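PDB 1X7F: outer surface protein from Bacillus cereus ATCC 14579, which is functionally uncharacterised but probably acts as a 6-phospho-N-acetylmuramidase, hydrolysing phosphorylated muramic acid glycosides released during cell-wall recycling. Local coordinates for residues 28-34 / 55-61; 127-132 / 156-162. One frame throughout, in Å; residues are numbered along the deposited sequence.

Contact 1: 28-34 / 55-61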
ATOM      1  N   LYS A  28       2.209  -8.363  -1.536  1.00 36.43           N
ATOM      2  CA  LYS A  28       3.472  -8.265  -2.252  1.00 35.85           C
ATOM      3  C   LYS A  28       3.858  -6.829  -2.481  1.00 34.62           C
ATOM      4  O   LYS A  28       2.995  -5.945  -2.536  1.00 33.67           O
ATOM      5  CB  LYS A  28       3.399  -8.973  -3.611  1.00 36.27           C
ATOM      6  CG  LYS A  28       3.300 -10.475  -3.553  1.00 37.10           C
ATOM      7  CD  LYS A  28       3.379 -11.037  -4.972  1.00 40.34           C
ATOM      8  CE  LYS A  28       3.094 -12.543  -5.025  1.00 42.77           C
ATOM      9  NZ  LYS A  28       3.570 -13.166  -6.315  1.00 44.14           N
ATOM     10  N   LEU A  29       5.165  -6.614  -2.621  1.00 34.20           N
ATOM     11  CA  LEU A  29       5.707  -5.367  -3.151  1.00 33.61           C
ATOM     12  C   LEU A  29       6.159  -5.591  -4.591  1.00 33.89           C
ATOM     13  O   LEU A  29       6.733  -6.633  -4.918  1.00 32.96           O
ATOM     14  CB  LEU A  29       6.858  -4.846  -2.286  1.00 32.85           C
ATOM     15  CG  LEU A  29       6.397  -4.027  -1.070  1.00 35.21           C
ATOM     16  CD1 LEU A  29       7.515  -3.907  -0.039  1.00 29.52           C
ATOM     17  CD2 LEU A  29       5.841  -2.622  -1.510  1.00 29.90           C
ATOM     18  N   GLY A  30       5.893  -4.605  -5.448  1.00 34.20           N
ATOM     19  CA  GLY A  30       6.286  -4.679  -6.849  1.00 33.36           C
ATOM     20  C   GLY A  30       7.025  -3.450  -7.324  1.00 33.46           C
ATOM     21  O   GLY A  30       7.004  -2.420  -6.662  1.00 33.59           O
ATOM     22  N   ILE A  31       7.681  -3.582  -8.478  1.00 34.15           N
ATOM     23  CA  ILE A  31       8.389  -2.494  -9.179  1.00 33.93           C
ATOM     24  C   ILE A  31       7.952  -2.495 -10.643  1.00 34.65           C
ATOM     25  O   ILE A  31       7.551  -3.540 -11.178  1.00 33.84           O
ATOM     26  CB  ILE A  31       9.939  -2.697  -9.120  1.00 35.24           C
ATOM     27  CG1 ILE A  31      10.322  -4.158  -9.457  1.00 33.71           C
ATOM     28  CG2 ILE A  31      10.489  -2.275  -7.752  1.00 35.49           C
ATOM     29  CD1 ILE A  31      11.776  -4.374  -9.956  1.00 32.50           C
ATOM     30  N   SER A  32       8.044  -1.342 -11.305  1.00 35.05           N
ATOM     31  CA  SER A  32       7.763  -1.299 -12.743  1.00 34.77           C
ATOM     32  C   SER A  32       9.042  -1.155 -13.540  1.00 35.63           C
ATOM     33  O   SER A  32       9.987  -0.529 -13.062  1.00 36.53           O
ATOM     34  CB  SER A  32       6.789  -0.165 -13.081  1.00 34.35           C
ATOM     35  OG  SER A  32       5.517  -0.447 -12.536  1.00 32.13           O
ATOM     36  N   LEU A  33       9.062  -1.741 -14.745  1.00 35.93           N
ATOM     37  CA  LEU A  33      10.154  -1.560 -15.708  1.00 36.27           C
ATOM     38  C   LEU A  33       9.653  -1.014 -17.045  1.00 36.22           C
ATOM     39  O   LEU A  33       8.520  -1.269 -17.448  1.00 36.00           O
ATOM     40  CB  LEU A  33      10.915  -2.881 -15.963  1.00 36.68           C
ATOM     41  CG  LEU A  33      11.559  -3.598 -14.773  1.00 37.36           C
ATOM     42  CD1 LEU A  33      12.256  -4.858 -15.258  1.00 38.99           C
ATOM     43  CD2 LEU A  33      12.540  -2.691 -14.057  1.00 37.13           C
ATOM     44  N   TYR A  34      10.515  -0.262 -17.725  1.00 36.13           N
ATOM     45  CA  TYR A  34      10.227   0.264 -19.062  1.00 35.37           C
ATOM     46  C   TYR A  34      11.517   0.120 -19.830  1.00 35.35           C
ATOM     47  O   TYR A  34      12.225   1.103 -20.055  1.00 35.59           O
ATOM     48  CB  TYR A  34       9.743   1.732 -19.003  1.00 35.40           C
ATOM     49  CG  TYR A  34       8.563   1.907 -18.064  1.00 35.25           C
ATOM     50  CD1 TYR A  34       8.759   2.203 -16.720  1.00 33.63           C
ATOM     51  CD2 TYR A  34       7.259   1.719 -18.512  1.00 35.04           C
ATOM     52  CE1 TYR A  34       7.679   2.334 -15.841  1.00 36.52           C
ATOM     53  CE2 TYR A  34       6.179   1.829 -17.645  1.00 36.54           C
ATOM     54  CZ  TYR A  34       6.394   2.142 -16.316  1.00 35.93           C
ATOM     55  OH  TYR A  34       5.323   2.251 -15.465  1.00 36.49           O
ATOM     56  N   PHE A  55      10.769  -7.301  -2.608  1.00 34.66           N
ATOM     57  CA  PHE A  55       9.890  -7.140  -3.763  1.00 34.06           C
ATOM     58  C   PHE A  55       9.852  -8.485  -4.505  1.00 33.85           C
ATOM     59  O   PHE A  55      10.876  -9.146  -4.651  1.00 32.32           O
ATOM     60  CB  PHE A  55      10.369  -6.011  -4.676  1.00 33.81           C
ATOM     61  CG  PHE A  55      10.146  -4.621  -4.118  1.00 32.44           C
ATOM     62  CD1 PHE A  55      10.796  -4.191  -2.957  1.00 33.76           C
ATOM     63  CD2 PHE A  55       9.315  -3.731  -4.773  1.00 30.44           C
ATOM     64  CE1 PHE A  55      10.603  -2.898  -2.452  1.00 32.54           C
ATOM     65  CE2 PHE A  55       9.101  -2.432  -4.271  1.00 32.44           C
ATOM     66  CZ  PHE A  55       9.756  -2.015  -3.113  1.00 30.79           C
ATOM     67  N   SER A  56       8.666  -8.898  -4.939  1.00 33.63           N
ATOM     68  CA  SER A  56       8.513 -10.191  -5.603  1.00 34.13           C
ATOM     69  C   SER A  56       7.569 -10.125  -6.817  1.00 34.17           C
ATOM     70  O   SER A  56       7.107 -11.147  -7.318  1.00 34.20           O
ATOM     71  CB  SER A  56       8.030 -11.249  -4.594  1.00 33.44           C
ATOM     72  OG  SER A  56       6.713 -10.947  -4.167  1.00 34.03           O
ATOM     73  N   ARG A  57       7.277  -8.915  -7.271  1.00 35.63           N
ATOM     74  CA  ARG A  57       6.366  -8.712  -8.385  1.00 36.64           C
ATOM     75  C   ARG A  57       6.918  -7.613  -9.298  1.00 36.66           C
ATOM     76  O   ARG A  57       7.462  -6.614  -8.814  1.00 36.35           O
ATOM     77  CB  ARG A  57       4.966  -8.350  -7.846  1.00 37.15           C
ATOM     78  CG  ARG A  57       3.925  -8.049  -8.920  1.00 38.16           C
ATOM     79  CD  ARG A  57       2.491  -7.974  -8.414  1.00 36.94           C
ATOM     80  NE  ARG A  57       1.582  -7.707  -9.526  1.00 37.86           N
ATOM     81  CZ  ARG A  57       0.260  -7.853  -9.494  1.00 39.19           C
ATOM     82  NH1 ARG A  57      -0.364  -8.290  -8.406  1.00 36.68           N
ATOM     83  NH2 ARG A  57      -0.447  -7.567 -10.573  1.00 37.90           N
ATOM     84  N   ILE A  58       6.795  -7.820 -10.610  1.00 36.42           N
ATOM     85  CA  ILE A  58       7.199  -6.835 -11.610  1.00 36.97           C
ATOM     86  C   ILE A  58       6.047  -6.490 -12.571  1.00 38.10           C
ATOM     87  O   ILE A  58       5.363  -7.384 -13.085  1.00 38.03           O
ATOM     88  CB  ILE A  58       8.434  -7.334 -12.422  1.00 37.71           C
ATOM     89  CG1 ILE A  58       9.660  -7.501 -11.518  1.00 36.43           C
ATOM     90  CG2 ILE A  58       8.756  -6.361 -13.567  1.00 36.77           C
ATOM     91  CD1 ILE A  58      10.897  -7.952 -12.256  1.00 35.63           C
ATOM     92  N   PHE A  59       5.842  -5.194 -12.798  1.00 38.26           N
ATOM     93  CA  PHE A  59       4.994  -4.716 -13.888  1.00 39.07           C
ATOM     94  C   PHE A  59       5.879  -4.235 -15.034  1.00 39.74           C
ATOM     95  O   PHE A  59       6.715  -3.363 -14.867  1.00 39.34           O
ATOM     96  CB  PHE A  59       4.053  -3.601 -13.425  1.00 38.30           C
ATOM     97  CG  PHE A  59       3.284  -2.950 -14.557  1.00 39.52           C
ATOM     98  CD1 PHE A  59       2.236  -3.629 -15.189  1.00 39.90           C
ATOM     99  CD2 PHE A  59       3.629  -1.669 -15.011  1.00 38.85           C
ATOM    100  CE1 PHE A  59       1.524  -3.033 -16.252  1.00 41.71           C
ATOM    101  CE2 PHE A  59       2.932  -1.061 -16.073  1.00 39.62           C
ATOM    102  CZ  PHE A  59       1.873  -1.746 -16.696  1.00 40.01           C
ATOM    103  N   THR A  60       5.725  -4.825 -16.202  1.00 42.43           N
ATOM    104  CA  THR A  60       6.558  -4.397 -17.320  1.00 45.20           C
ATOM    105  C   THR A  60       5.744  -4.013 -18.540  1.00 45.56           C
ATOM    106  O   THR A  60       4.688  -4.589 -18.817  1.00 45.33           O
ATOM    107  CB  THR A  60       7.676  -5.406 -17.651  1.00 45.64           C
ATOM    108  OG1 THR A  60       8.292  -5.025 -18.885  1.00 48.29           O
ATOM    109  CG2 THR A  60       7.115  -6.792 -17.950  1.00 47.51           C
ATOM    110  N   CYS A  61       6.270  -3.029 -19.254  1.00 46.75           N
ATOM    111  CA  CYS A  61       5.542  -2.321 -20.282  1.00 47.11           C
ATOM    112  C   CYS A  61       6.265  -2.361 -21.630  1.00 47.39           C
ATOM    113  O   CYS A  61       7.398  -1.881 -21.755  1.00 47.05           O
ATOM    114  CB  CYS A  61       5.377  -0.882 -19.825  1.00 47.35           C
ATOM    115  SG  CYS A  61       4.069   0.012 -20.635  1.00 47.73           S
TER
HETATM  116  O   HOH W   1       6.361 -13.489  -6.343  0.50 22.15           O
HETATM  117  O   HOH W   2       6.669  -8.952  -2.235  1.00 24.08           O
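The carbonyl oxygen of L29 is met by two successive backbone N-H groups of the neighbouring strand: S56 N makes the main bond to L29 O at 3.0 Å, while R57 N makes a weak, bent second one to the same L29 O at 3.3 Å. From G30 and R57 onward the strands pair as a regular parallel ladder, in which F59 N reaches I31 O at 2.9 Å. Two waters bridge the segments here: one joins K28 NZ to S56 O, the other L29 N to S56 OG. K28 NZ also forms a salt bridge with E89.

L29 CB lies over one face of the F55 ring, 3.7 Å from its centroid, a CH-pi contact, and the ring edge meets G30 O, 3.2 Å from F55 CE2. In I31, CG1 sits between the backbone N and the carbonyl carbon (chi1 46°) and runs alongside I58 CG1; this leaves CG2 beside the backbone N, where it meets F55 CD2 at 3.5 Å. I58 also touches L33, and helix 40-51 covers this apolar face through Y46 and I47.

On the opposite face, S32 OG sits at the edge of the F59 ring, 3.3 Å from F59 CD2, and bonds to I249 O. F59 packs edge-to-face with F203, and the extended R57 forms salt bridges with E144 and D246, which would probably balance its buried charge.

Parallel strands joined by helix 40-51 form a beta-alpha-beta crossover, the repeating unit of the TIM-type barrel expected of this glycosidase family, with I31, L33 and I58 turned to the helix, S32, R57 and F59 to the other face.

Contact 2: 127-132 / 156-162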
ATOM      1  N   ASP A 127     -15.813  -8.034 -24.485  1.00 49.21           N
ATOM      2  CA  ASP A 127     -17.218  -8.344 -24.213  1.00 48.33           C
ATOM      3  C   ASP A 127     -17.409  -9.242 -22.986  1.00 47.75           C
ATOM      4  O   ASP A 127     -18.526  -9.691 -22.709  1.00 47.90           O
ATOM      5  CB  ASP A 127     -17.861  -8.993 -25.444  1.00 48.47           C
ATOM      6  CG  ASP A 127     -17.225 -10.329 -25.807  1.00 48.40           C
ATOM      7  OD1 ASP A 127     -17.914 -11.164 -26.435  1.00 49.63           O
ATOM      8  OD2 ASP A 127     -16.047 -10.633 -25.509  1.00 47.41           O
ATOM      9  N   GLY A 128     -16.322  -9.504 -22.263  1.00 46.71           N
ATOM     10  CA  GLY A 128     -16.348 -10.412 -21.119  1.00 45.66           C
ATOM     11  C   GLY A 128     -16.110 -11.864 -21.503  1.00 45.03           C
ATOM     12  O   GLY A 128     -15.459 -12.606 -20.765  1.00 45.06           O
ATOM     13  N   LEU A 129     -16.648 -12.268 -22.652  1.00 44.11           N
ATOM     14  CA  LEU A 129     -16.463 -13.617 -23.175  1.00 43.28           C
ATOM     15  C   LEU A 129     -15.005 -13.882 -23.560  1.00 42.60           C
ATOM     16  O   LEU A 129     -14.473 -14.956 -23.267  1.00 42.78           O
ATOM     17  CB  LEU A 129     -17.398 -13.863 -24.370  1.00 43.39           C
ATOM     18  CG  LEU A 129     -17.458 -15.247 -25.026  1.00 43.55           C
ATOM     19  CD1 LEU A 129     -17.921 -16.330 -24.050  1.00 44.20           C
ATOM     20  CD2 LEU A 129     -18.371 -15.206 -26.244  1.00 43.66           C
ATOM     21  N   THR A 130     -14.368 -12.902 -24.207  1.00 41.71           N
ATOM     22  CA  THR A 130     -12.969 -13.020 -24.629  1.00 40.87           C
ATOM     23  C   THR A 130     -12.051 -13.243 -23.427  1.00 40.40           C
ATOM     24  O   THR A 130     -11.182 -14.118 -23.463  1.00 40.37           O
ATOM     25  CB  THR A 130     -12.531 -11.768 -25.429  1.00 40.83           C
ATOM     26  OG1 THR A 130     -13.400 -11.586 -26.553  1.00 40.84           O
ATOM     27  CG2 THR A 130     -11.171 -11.985 -26.081  1.00 40.85           C
ATOM     28  N   GLU A 131     -12.259 -12.444 -22.376  1.00 39.50           N
ATOM     29  CA  GLU A 131     -11.545 -12.575 -21.103  1.00 38.75           C
ATOM     30  C   GLU A 131     -11.684 -13.985 -20.529  1.00 38.16           C
ATOM     31  O   GLU A 131     -10.685 -14.615 -20.169  1.00 37.57           O
ATOM     32  CB  GLU A 131     -12.063 -11.551 -20.085  1.00 38.63           C
ATOM     33  CG  GLU A 131     -11.590 -10.119 -20.309  1.00 39.33           C
ATOM     34  CD  GLU A 131     -12.471  -9.324 -21.264  1.00 39.01           C
ATOM     35  OE1 GLU A 131     -13.108  -9.910 -22.160  1.00 37.46           O
ATOM     36  OE2 GLU A 131     -12.521  -8.088 -21.121  1.00 40.26           O
ATOM     37  N   ALA A 132     -12.930 -14.461 -20.459  1.00 38.09           N
ATOM     38  CA  ALA A 132     -13.255 -15.808 -19.981  1.00 38.29           C
ATOM     39  C   ALA A 132     -12.442 -16.906 -20.664  1.00 38.23           C
ATOM     40  O   ALA A 132     -11.882 -17.786 -19.965  1.00 38.56           O
ATOM     41  CB  ALA A 132     -14.751 -16.082 -20.140  1.00 38.20           C
ATOM     42  N   ASN A 156     -19.844 -10.204 -15.527  1.00 41.81           N
ATOM     43  CA  ASN A 156     -19.964 -10.515 -16.946  1.00 41.16           C
ATOM     44  C   ASN A 156     -19.022 -11.665 -17.333  1.00 40.22           C
ATOM     45  O   ASN A 156     -19.469 -12.683 -17.871  1.00 40.00           O
ATOM     46  CB  ASN A 156     -19.672  -9.245 -17.759  1.00 41.22           C
ATOM     47  CG  ASN A 156     -19.991  -9.395 -19.233  1.00 42.14           C
ATOM     48  OD1 ASN A 156     -20.997 -10.001 -19.620  1.00 41.88           O
ATOM     49  ND2 ASN A 156     -19.137  -8.816 -20.070  1.00 44.08           N
ATOM     50  N   ILE A 157     -17.733 -11.498 -17.026  1.00 39.34           N
ATOM     51  CA  ILE A 157     -16.689 -12.494 -17.306  1.00 38.49           C
ATOM     52  C   ILE A 157     -16.999 -13.861 -16.689  1.00 38.57           C
ATOM     53  O   ILE A 157     -16.877 -14.886 -17.360  1.00 38.25           O
ATOM     54  CB  ILE A 157     -15.291 -11.981 -16.839  1.00 38.47           C
ATOM     55  CG1 ILE A 157     -14.875 -10.740 -17.633  1.00 37.75           C
ATOM     56  CG2 ILE A 157     -14.225 -13.076 -16.965  1.00 37.53           C
ATOM     57  CD1 ILE A 157     -13.716  -9.976 -17.018  1.00 37.78           C
ATOM     58  N   LEU A 158     -17.410 -13.863 -15.423  1.00 38.54           N
ATOM     59  CA  LEU A 158     -17.688 -15.106 -14.697  1.00 38.83           C
ATOM     60  C   LEU A 158     -19.021 -15.772 -15.069  1.00 39.16           C
ATOM     61  O   LEU A 158     -19.246 -16.940 -14.730  1.00 39.27           O
ATOM     62  CB  LEU A 158     -17.599 -14.885 -13.184  1.00 38.49           C
ATOM     63  CG  LEU A 158     -16.264 -14.342 -12.648  1.00 38.38           C
ATOM     64  CD1 LEU A 158     -16.412 -13.894 -11.212  1.00 36.83           C
ATOM     65  CD2 LEU A 158     -15.141 -15.359 -12.779  1.00 38.41           C
ATOM     66  N   SER A 159     -19.898 -15.038 -15.758  1.00 39.64           N
ATOM     67  CA  SER A 159     -21.161 -15.604 -16.253  1.00 40.19           C
ATOM     68  C   SER A 159     -20.913 -16.537 -17.437  1.00 40.62           C
ATOM     69  O   SER A 159     -21.769 -17.366 -17.784  1.00 41.15           O
ATOM     70  CB  SER A 159     -22.165 -14.509 -16.633  1.00 40.24           C
ATOM     71  OG  SER A 159     -21.878 -13.953 -17.903  1.00 40.60           O
ATOM     72  N   HIS A 160     -19.743 -16.388 -18.058  1.00 40.89           N
ATOM     73  CA  HIS A 160     -19.258 -17.346 -19.052  1.00 41.52           C
ATOM     74  C   HIS A 160     -18.423 -18.413 -18.331  1.00 41.72           C
ATOM     75  O   HIS A 160     -18.064 -18.233 -17.167  1.00 41.69           O
ATOM     76  CB  HIS A 160     -18.444 -16.633 -20.143  1.00 41.23           C
ATOM     77  CG  HIS A 160     -19.122 -15.422 -20.711  1.00 40.94           C
ATOM     78  ND1 HIS A 160     -20.205 -15.501 -21.563  1.00 40.28           N
ATOM     79  CD2 HIS A 160     -18.870 -14.100 -20.546  1.00 39.70           C
ATOM     80  CE1 HIS A 160     -20.590 -14.281 -21.896  1.00 40.40           C
ATOM     81  NE2 HIS A 160     -19.797 -13.413 -21.292  1.00 39.23           N
ATOM     82  N   GLN A 161     -18.139 -19.529 -18.999  1.00 42.14           N
ATOM     83  CA  GLN A 161     -17.285 -20.559 -18.406  1.00 42.60           C
ATOM     84  C   GLN A 161     -15.841 -20.069 -18.283  1.00 42.74           C
ATOM     85  O   GLN A 161     -15.050 -20.146 -19.231  1.00 42.98           O
ATOM     86  CB  GLN A 161     -17.378 -21.876 -19.180  1.00 42.61           C
ATOM     87  CG  GLN A 161     -18.368 -22.889 -18.584  1.00 43.44           C
ATOM     88  CD  GLN A 161     -19.836 -22.485 -18.736  1.00 43.50           C
ATOM     89  OE1 GLN A 161     -20.247 -21.405 -18.296  1.00 42.53           O
ATOM     90  NE2 GLN A 161     -20.627 -23.365 -19.341  1.00 42.73           N
ATOM     91  N   ALA A 162     -15.521 -19.551 -17.098  1.00 43.00           N
ATOM     92  CA  ALA A 162     -14.239 -18.900 -16.853  1.00 43.05           C
ATOM     93  C   ALA A 162     -13.528 -19.477 -15.634  1.00 43.00           C
ATOM     94  O   ALA A 162     -14.158 -19.747 -14.609  1.00 43.12           O
ATOM     95  CB  ALA A 162     -14.439 -17.402 -16.676  1.00 43.06           C
TER
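G128, at the N-cap of helix 129-134, brings its CA to 4.4 Å from the CA of I157, and A132 and A162 approach almost as closely further on, after a type I turn from I157 to H160. The G128 backbone has a positive phi of 88° and packs against N156 and I157 with no side chain in between.

A single hydrogen bond spans the two segments: N156 ND2 to D127 O, 2.8 Å. The amide nitrogen approaches from above the carbonyl plane, about 54° out of it, rather than along a lone pair. The D127 carboxylate turns to its own helix start, where OD2 accepts from T130 N at 3.1 Å and from T130 OG1 at 3.0 Å; the backbone bond from T130 N makes an Asx motif, and T130 OG1 reaches the same oxygen from the opposite face of the carboxylate plane.

The H160 imidazole fits between two groups. L129 CD1 lies over one face, 3.8 Å from the ring centroid and displaced toward the rim, and S159 OG lies over the other. The L129 side chain crosses the histidine at about a right angle. A132 CB packs 3.7 Å from both H160 CB and A162 CB. E131 rests its CB against I157 CG1 at 3.8 Å and bends at chi2, and its OE2 is held by Y153 OH and F126 N.

E131 and I157 both touch L145, so the short helices 129-134 and 153-157 meet beside strand 142-146, and the loop from the second runs on toward strand 167-170.

Contact 1 lies in the buried core and contact 2 at a partly exposed periphery, their centres about 27 Å apart and their nearest atoms about 15 Å. No element is shared: residues 28-34 and 55-61 are adjacent strands of the parallel sheet, whereas residues 127-132 and 156-162 are a helix start and the tail of another short helix with its loop. The chemistry follows. The strands are tied by a ladder of backbone bonds, with packed hydrophobic side chains on one face and charged pairs on the other. Contact 2 relies on one side-chain amide bond, an Asx motif at the helix start and modest packing round a histidine. Both belong to the N-terminal family region.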